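Local coordinates for cell cycle regulatory protein GcrA (Caulobacter crescentus, PDB 5YIU) that activates transcription as a cell-cycle regulator, the fragment here being its DNA-binding domain, at residues I41-V44 with H45-L49. Residues are numbered along the deposited sequence; the frame is centred on the assembly and turned at random.
Sequences IGKV and HRLGL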
loop_
_atom_site.group_PDB
_atom_site.type_symbol
_atom_site.label_atom_id
_atom_site.label_comp_id
_atom_site.label_asym_id
_atom_site.label_seq_id
_atom_site.Cartn_x
_atom_site.Cartn_y
_atom_site.Cartn_z
ATOM N N ILE A 41 -2.619 -5.370 -0.637
ATOM C CA ILE A 41 -2.149 -6.752 -0.715
ATOM C C ILE A 41 -1.557 -7.062 -2.091
ATOM O O ILE A 41 -0.470 -7.633 -2.198
ATOM C CB ILE A 41 -3.273 -7.755 -0.367
ATOM C CG1 ILE A 41 -3.603 -7.651 1.128
ATOM C CG2 ILE A 41 -2.866 -9.184 -0.746
ATOM C CD1 ILE A 41 -4.862 -8.413 1.559
ATOM N N GLY A 42 -2.247 -6.650 -3.148
ATOM C CA GLY A 42 -1.721 -6.868 -4.477
ATOM C C GLY A 42 -0.357 -6.236 -4.681
ATOM O O GLY A 42 0.529 -6.829 -5.314
ATOM N N LYS A 43 -0.184 -5.016 -4.182
ATOM C CA LYS A 43 1.097 -4.330 -4.313
ATOM C C LYS A 43 2.204 -5.017 -3.512
ATOM O O LYS A 43 3.327 -5.142 -3.998
ATOM C CB LYS A 43 0.958 -2.857 -3.911
ATOM C CG LYS A 43 2.219 -2.027 -4.091
ATOM C CD LYS A 43 2.706 -2.027 -5.528
ATOM C CE LYS A 43 3.824 -1.021 -5.715
ATOM N NZ LYS A 43 4.351 -1.049 -7.114
ATOM N N VAL A 44 1.899 -5.439 -2.284
ATOM C CA VAL A 44 2.838 -6.236 -1.490
ATOM C C VAL A 44 3.284 -7.466 -2.280
ATOM O O VAL A 44 4.474 -7.802 -2.322
ATOM C CB VAL A 44 2.192 -6.680 -0.169
ATOM C CG1 VAL A 44 3.028 -7.753 0.512
ATOM C CG2 VAL A 44 1.983 -5.480 0.760
ATOM N N HIS A 45 2.328 -8.117 -2.924
ATOM C CA HIS A 45 2.642 -9.242 -3.779
ATOM C C HIS A 45 3.588 -8.869 -4.922
ATOM O O HIS A 45 4.588 -9.545 -5.158
ATOM C CB HIS A 45 1.357 -9.847 -4.337
ATOM C CG HIS A 45 1.579 -11.092 -5.129
ATOM N ND1 HIS A 45 1.421 -11.144 -6.498
ATOM C CD2 HIS A 45 1.963 -12.333 -4.746
ATOM C CE1 HIS A 45 1.687 -12.368 -6.921
ATOM N NE2 HIS A 45 2.020 -13.107 -5.879
ATOM N N ARG A 46 3.285 -7.793 -5.637
ATOM C CA ARG A 46 4.139 -7.394 -6.761
ATOM C C ARG A 46 5.544 -6.958 -6.334
ATOM O O ARG A 46 6.506 -7.101 -7.093
ATOM C CB ARG A 46 3.452 -6.322 -7.614
ATOM C CG ARG A 46 2.153 -6.820 -8.235
ATOM C CD ARG A 46 1.655 -5.939 -9.358
ATOM N NE ARG A 46 1.381 -4.554 -8.969
ATOM C CZ ARG A 46 0.294 -4.137 -8.324
ATOM N NH1 ARG A 46 0.158 -2.839 -8.069
ATOM N NH2 ARG A 46 -0.634 -4.997 -7.922
ATOM N N LEU A 47 5.664 -6.444 -5.113
ATOM C CA LEU A 47 6.954 -6.037 -4.554
ATOM C C LEU A 47 7.779 -7.219 -4.044
ATOM O O LEU A 47 8.964 -7.063 -3.719
ATOM C CB LEU A 47 6.753 -5.024 -3.428
ATOM C CG LEU A 47 6.257 -3.644 -3.849
ATOM C CD1 LEU A 47 5.874 -2.846 -2.624
ATOM C CD2 LEU A 47 7.344 -2.928 -4.632
ATOM N N GLY A 48 7.158 -8.389 -3.957
ATOM C CA GLY A 48 7.856 -9.577 -3.486
ATOM C C GLY A 48 8.067 -9.655 -1.984
ATOM O O GLY A 48 8.900 -10.432 -1.512
ATOM N N LEU A 49 7.300 -8.876 -1.228
ATOM C CA LEU A 49 7.459 -8.793 0.223
ATOM C C LEU A 49 6.800 -9.951 0.967
ATOM O O LEU A 49 5.727 -10.412 0.599
ATOM C CB LEU A 49 6.909 -7.462 0.732
ATOM C CG LEU A 49 7.738 -6.234 0.372
ATOM C CD1 LEU A 49 6.942 -4.970 0.632
ATOM C CD2 LEU A 49 9.050 -6.203 1.155
HETATM O O HOH W 1 4.755 -10.865 -1.673
#
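The guanidinium of Arg46 lies with one face over the backbone of Lys43, whose CA sits 3.9 Å above its plane and is offset toward the rim; a bend at chi3 (-60°) folds the chain back along the helix to put it there. There Lys43 CD approaches Arg46 NH1 to 3.7 Å, the two side chains crossing at about a right angle, and Trp7 touches both. Backbone hydrogen bonds run from His45 N to Ile41 O, from Arg46 N to Gly42 O and from Leu47 N to Lys43 O, each 2.9 Å long. One turn on, Leu47 CD1 meets Lys43 CG at 4.0 Å, while Leu47 touches Leu15 of helix 9-21; an alanine here would probably leave the Lys43 methylenes and Leu15 without this apolar partner. Gly48, with positive phi (77°), closes helix 37-47 in a Schellman motif: Gly48 N bonds to His45 O at 3.1 Å and Leu49 N to Val44 O at 3.2 Å, and Val44 CG1 packs on Leu49 CB at 3.9 Å. Val44 O also accepts from a water. The capped helix end is thus apolar toward helix 9-21, while Lys43 NZ and Arg46 NH1, 4.7 Å apart, bring positive charge consistent with DNA binding.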